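Local coordinates for protein putative NAD(P)H:FMN oxidoreductase (Porphyromonas gingivalis W83, PDB 3GE5) that binds flavin mononucleotide and, as a member of the nitroreductase family, probably acts as an FMN-dependent oxidoreductase, at residues L53-E58 with H136-G141; K84-C89 with Y101-G106. All blocks are in the same frame, centred on the assembly; numbering follows the deposited sequence. Where two conformers were deposited one is given.

Both contacts are apolar and lie on the two faces of the central antiparallel sheet. Contact 1 joins helix 50-62 to the turn after helix 120-137. Contact 2 packs Leu86 of helix 80-86 on strand 100-107. Their centres are 18 Å apart. Ile102 bridges them: its CB points away from segment 84-89, to the opposite side of the strand from Tyr101 and Ile103, and its CD1 lies 3.5 Å from CG2 of Ile56 in contact 1. Neither contact touches the flavin. The side chain of Leu140 is about 14 Å from a bound FMN, and that of Tyr101 about 10 Å. The Tyr101 side chain is about 6 Å from that of Trp94, an FMN-binding residue.

Contact 1 (L53-E58 with H136-G141)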
loop_
_atom_site.group_PDB
_atom_site.type_symbol
_atom_site.label_atom_id
_atom_site.label_comp_id
_atom_site.label_asym_id
_atom_site.label_seq_id
_atom_site.Cartn_x
_atom_site.Cartn_y
_atom_site.Cartn_z
ATOM N N LEU A 53 3.341 -12.549 14.812
ATOM C CA LEU A 53 4.384 -11.563 14.434
ATOM C C LEU A 53 5.168 -12.004 13.191
ATOM O O LEU A 53 5.381 -11.211 12.260
ATOM C CB LEU A 53 5.351 -11.276 15.597
ATOM C CG LEU A 53 6.390 -10.196 15.324
ATOM C CD1 LEU A 53 5.737 -8.898 14.807
ATOM C CD2 LEU A 53 7.282 -9.934 16.582
HETATM N N MSE A 54 5.561 -13.279 13.162
HETATM C CA MSE A 54 6.291 -13.823 12.016
HETATM C C MSE A 54 5.446 -13.777 10.715
HETATM O O MSE A 54 5.989 -13.509 9.652
HETATM C CB MSE A 54 6.839 -15.223 12.286
HETATM C CG MSE A 54 7.871 -15.284 13.407
HETATM SE SE MSE A 54 9.316 -13.971 13.292
HETATM C CE MSE A 54 9.716 -14.173 11.384
ATOM N N ALA A 55 4.145 -14.053 10.800
ATOM C CA ALA A 55 3.227 -13.930 9.654
ATOM C C ALA A 55 3.126 -12.519 9.148
ATOM O O ALA A 55 3.054 -12.283 7.910
ATOM C CB ALA A 55 1.810 -14.499 10.004
ATOM N N ILE A 56 3.027 -11.569 10.074
ATOM C CA ILE A 56 2.975 -10.152 9.683
ATOM C C ILE A 56 4.242 -9.802 8.872
ATOM O O ILE A 56 4.146 -9.177 7.814
ATOM C CB ILE A 56 2.801 -9.234 10.903
ATOM C CG1 ILE A 56 1.404 -9.383 11.548
ATOM C CG2 ILE A 56 2.991 -7.752 10.504
ATOM C CD1 ILE A 56 1.323 -8.784 12.968
ATOM N N LEU A 57 5.410 -10.185 9.385
ATOM C CA LEU A 57 6.670 -9.923 8.720
ATOM C C LEU A 57 6.776 -10.624 7.354
ATOM O O LEU A 57 7.246 -10.048 6.370
ATOM C CB LEU A 57 7.847 -10.261 9.670
ATOM C CG LEU A 57 7.919 -9.347 10.909
ATOM C CD1 LEU A 57 8.825 -10.020 11.927
ATOM C CD2 LEU A 57 8.395 -7.949 10.509
ATOM N N GLU A 58 6.258 -11.853 7.273
ATOM C CA GLU A 58 6.215 -12.579 6.017
ATOM C C GLU A 58 5.394 -11.839 4.956
ATOM O O GLU A 58 5.802 -11.738 3.798
ATOM C CB GLU A 58 5.660 -14.002 6.233
ATOM C CG GLU A 58 5.511 -14.825 4.954
ATOM C CD GLU A 58 6.841 -15.285 4.366
ATOM O OE1 GLU A 58 7.915 -14.979 4.940
ATOM O OE2 GLU A 58 6.786 -15.987 3.324
ATOM N N HIS A 136 -4.546 -7.489 10.726
ATOM C CA HIS A 136 -6.012 -7.493 10.792
ATOM C C HIS A 136 -6.549 -8.917 10.607
ATOM O O HIS A 136 -7.453 -9.364 11.343
ATOM C CB HIS A 136 -6.573 -6.558 9.737
ATOM C CG HIS A 136 -8.061 -6.491 9.710
ATOM N ND1 HIS A 136 -8.807 -6.210 10.834
ATOM C CD2 HIS A 136 -8.945 -6.694 8.706
ATOM C CE1 HIS A 136 -10.092 -6.240 10.520
ATOM N NE2 HIS A 136 -10.201 -6.539 9.235
ATOM N N SER A 137 -5.995 -9.644 9.634
ATOM C CA SER A 137 -6.457 -11.034 9.351
ATOM C C SER A 137 -6.230 -11.990 10.511
ATOM O O SER A 137 -6.898 -13.033 10.606
ATOM C CB SER A 137 -5.748 -11.603 8.091
ATOM O OG SER A 137 -4.416 -12.089 8.347
ATOM N N LEU A 138 -5.276 -11.656 11.366
ATOM C CA LEU A 138 -4.903 -12.487 12.491
ATOM C C LEU A 138 -5.548 -11.984 13.801
ATOM O O LEU A 138 -5.127 -12.352 14.891
ATOM C CB LEU A 138 -3.377 -12.533 12.610
ATOM C CG LEU A 138 -2.626 -13.116 11.388
ATOM C CD1 LEU A 138 -1.143 -12.951 11.579
ATOM C CD2 LEU A 138 -3.005 -14.587 11.116
ATOM N N GLY A 139 -6.540 -11.107 13.680
ATOM C CA GLY A 139 -7.276 -10.572 14.838
ATOM C C GLY A 139 -6.558 -9.569 15.743
ATOM O O GLY A 139 -6.931 -9.403 16.933
ATOM N N LEU A 140 -5.510 -8.946 15.219
ATOM C CA LEU A 140 -4.806 -7.896 15.919
ATOM C C LEU A 140 -5.307 -6.535 15.480
ATOM O O LEU A 140 -5.829 -6.387 14.394
ATOM C CB LEU A 140 -3.296 -7.998 15.655
ATOM C CG LEU A 140 -2.657 -9.308 16.194
ATOM C CD1 LEU A 140 -1.270 -9.611 15.554
ATOM C CD2 LEU A 140 -2.588 -9.258 17.709
ATOM N N GLY A 141 -5.079 -5.538 16.320
ATOM C CA GLY A 141 -5.360 -4.139 15.990
ATOM C C GLY A 141 -4.054 -3.429 15.688
ATOM O O GLY A 141 -3.002 -3.779 16.229
#
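Leu138 and Leu140 reach toward helix 50-62 and meet Ala55 and Ile56. The contact is two methyl-to-methyl meetings side by side. Leu138 aims its CB at the helix. Its CD1 ends 3.7 Å from CB of Ala55, which also points across. The same CD1 has a looser approach to the flank of Ile56, 4.4 Å from CG1. Leu138 touches 53-58 through its CD1 branch.

Ile56 starts out along the flank of its helix, and its longer branch then bends across. CG1 lies beside the backbone N and opposite the carbonyl carbon (chi1 -69°), and the chain runs on extended to CD1 (chi2 164°). That methyl stops 3.8 Å from CD1 of Leu140. The two side chains cross at a slant and touch through these end methyls. Ile56 lies where helix, turn and sheet come together. Ile56 also touches Met131 and Ala135 of helix 120-137, while Val48 and Tyr173 touch Leu140. Met54 of the same helix packs on Phe195 of the second subunit, and Ser137 on Leu29 of that subunit.

No hydrogen bond joins the two segments. The carbonyl oxygen of Leu138 instead accepts a bond from NZ of Lys52, one turn before Ile56. Gly139 has a positive phi (72°), and its N bonds O of His136 at 3.1 Å. Leu140 N returns to O of Ala135. Leu138 and Leu140 flank the glycine and both face helix 50-62. This is a Schellman motif, with Gly139 as its C-prime residue, ending helix 120-137 just before strand 141-145.

Contact 2 (K84-C89 with Y101-G106); sequences KRLAPC and YIITLG
Leu86 lies against Tyr101 and Ile103, and all three residues are buried. Its CB points at the strand. CG is opposite the backbone N and next to the carbonyl carbon (chi1 177°), which carries the fork of the side chain out from the helix. The two methyls then divide the work.

CD2 comes down on one face of the Tyr101 ring. It stands 3.7 Å from the ring centroid and 24° off the ring normal, a CH-pi contact. The methyl is not centred. It sits over the rim where the ring joins its stem, 3.4 Å from CG of Tyr101 and 3.6 Å from CB of Tyr101. The two side chains therefore overlap near the root of the tyrosine. CD1 branches off in another direction. It meets CD1 of Ile103 tip to tip at 4.0 Å. Ile103 offers this methyl through an extended chain (chi2 178°).

Tyr101 and Ile103 are two residues apart on a strand, so both side chains leave on the same side and Leu86 can rest one methyl on each. The tyrosine hydroxyl is engaged elsewhere, in a hydrogen bond with O of Phe95. The Phe95 ring also meets the tyrosine ring and touches Leu86.

The chain turns past Leu86 in a short 3-10 segment, where Cys89 N bonds O of Leu86 at 2.9 Å. Strand 100-107 runs between strands 72-77 and 163-172. Helix 80-86 packs on one face of this sheet, beside helix 150-156, whose Cys153 touches Ile103. Ile102 and Thr104 face helix 120-137 on the other.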
loop_
_atom_site.group_PDB
_atom_site.type_symbol
_atom_site.label_atom_id
_atom_site.label_comp_id
_atom_site.label_asym_id
_atom_site.label_seq_id
_atom_site.Cartn_x
_atom_site.Cartn_y
_atom_site.Cartn_z
ATOM N N LYS A 84 10.816 1.769 25.104
ATOM C CA LYS A 84 11.092 2.997 25.853
ATOM C C LYS A 84 11.996 3.973 25.060
ATOM O O LYS A 84 11.790 5.194 25.102
ATOM C CB LYS A 84 11.688 2.655 27.200
ATOM C CG LYS A 84 10.661 1.987 28.143
ATOM N N ARG A 85 12.984 3.431 24.360
ATOM C CA ARG A 85 13.848 4.250 23.502
ATOM C C ARG A 85 13.056 4.906 22.373
ATOM O O ARG A 85 13.286 6.070 22.047
ATOM C CB ARG A 85 14.991 3.418 22.918
ATOM C CG ARG A 85 16.035 3.050 23.939
ATOM C CD ARG A 85 16.850 1.843 23.491
ATOM N NE ARG A 85 17.630 2.138 22.294
ATOM C CZ ARG A 85 17.995 1.239 21.385
ATOM N NH1 ARG A 85 17.649 -0.039 21.514
ATOM N NH2 ARG A 85 18.714 1.621 20.337
ATOM N N LEU A 86 12.100 4.171 21.811
ATOM C CA LEU A 86 11.359 4.662 20.648
ATOM C C LEU A 86 10.374 5.766 21.030
ATOM O O LEU A 86 10.075 6.672 20.226
ATOM C CB LEU A 86 10.638 3.506 19.962
ATOM C CG LEU A 86 9.742 3.813 18.756
ATOM C CD1 LEU A 86 10.576 4.497 17.647
ATOM C CD2 LEU A 86 9.006 2.559 18.240
ATOM N N ALA A 87 9.840 5.671 22.255
ATOM C CA ALA A 87 8.712 6.513 22.728
ATOM C C ALA A 87 8.900 8.027 22.487
ATOM O O ALA A 87 7.979 8.667 22.027
ATOM C CB ALA A 87 8.445 6.259 24.219
ATOM N N PRO A 88 10.102 8.561 22.740
ATOM C CA PRO A 88 10.368 10.006 22.554
ATOM C C PRO A 88 10.258 10.522 21.125
ATOM O O PRO A 88 10.269 11.749 20.908
ATOM C CB PRO A 88 11.814 10.156 23.049
ATOM C CG PRO A 88 12.053 8.996 23.919
ATOM C CD PRO A 88 11.281 7.886 23.312
ATOM N N CYS A 89 10.145 9.610 20.162
ATOM C CA CYS A 89 9.943 9.981 18.762
ATOM C C CYS A 89 8.531 10.482 18.459
ATOM O O CYS A 89 8.301 11.049 17.404
ATOM C CB CYS A 89 10.318 8.821 17.844
ATOM S SG CYS A 89 12.073 8.359 17.886
ATOM N N TYR A 101 6.113 -2.486 17.782
ATOM C CA TYR A 101 6.300 -1.549 16.681
ATOM C C TYR A 101 7.129 -2.197 15.573
ATOM O O TYR A 101 8.161 -2.814 15.831
ATOM C CB TYR A 101 7.011 -0.277 17.139
ATOM C CG TYR A 101 6.397 0.378 18.342
ATOM C CD1 TYR A 101 5.435 1.373 18.205
ATOM C CD2 TYR A 101 6.828 0.033 19.633
ATOM C CE1 TYR A 101 4.894 2.009 19.323
ATOM C CE2 TYR A 101 6.307 0.662 20.751
ATOM C CZ TYR A 101 5.348 1.643 20.593
ATOM O OH TYR A 101 4.849 2.242 21.737
ATOM N N ILE A 102 6.664 -2.071 14.335
ATOM C CA ILE A 102 7.476 -2.457 13.187
ATOM C C ILE A 102 7.857 -1.174 12.424
ATOM O O ILE A 102 6.979 -0.524 11.795
ATOM C CB ILE A 102 6.774 -3.457 12.233
ATOM C CG1 ILE A 102 6.313 -4.713 12.990
ATOM C CG2 ILE A 102 7.715 -3.815 11.068
ATOM C CD1 ILE A 102 5.349 -5.661 12.133
ATOM N N ILE A 103 9.135 -0.811 12.551
ATOM C CA ILE A 103 9.660 0.413 11.895
ATOM C C ILE A 103 10.074 0.013 10.499
ATOM O O ILE A 103 11.015 -0.783 10.333
ATOM C CB ILE A 103 10.867 1.019 12.635
ATOM C CG1 ILE A 103 10.574 1.151 14.136
ATOM C CG2 ILE A 103 11.273 2.371 11.971
ATOM C CD1 ILE A 103 11.676 1.692 15.007
ATOM N N THR A 104 9.396 0.547 9.486
ATOM C CA THR A 104 9.730 0.221 8.110
ATOM C C THR A 104 10.695 1.262 7.560
ATOM O O THR A 104 10.357 2.439 7.422
ATOM C CB THR A 104 8.483 0.104 7.236
ATOM O OG1 THR A 104 7.636 -0.895 7.818
ATOM C CG2 THR A 104 8.811 -0.283 5.781
ATOM N N LEU A 105 11.894 0.772 7.252
ATOM C CA LEU A 105 12.965 1.557 6.746
ATOM C C LEU A 105 12.981 1.449 5.232
ATOM O O LEU A 105 12.817 0.342 4.679
ATOM C CB LEU A 105 14.306 1.030 7.262
ATOM C CG LEU A 105 14.425 0.803 8.771
ATOM C CD1 LEU A 105 15.824 0.368 9.151
ATOM C CD2 LEU A 105 14.003 2.119 9.525
ATOM N N GLY A 106 13.184 2.577 4.562
ATOM C CA GLY A 106 13.308 2.582 3.108
ATOM C C GLY A 106 14.749 2.876 2.736
ATOM O O GLY A 106 15.372 3.790 3.306
#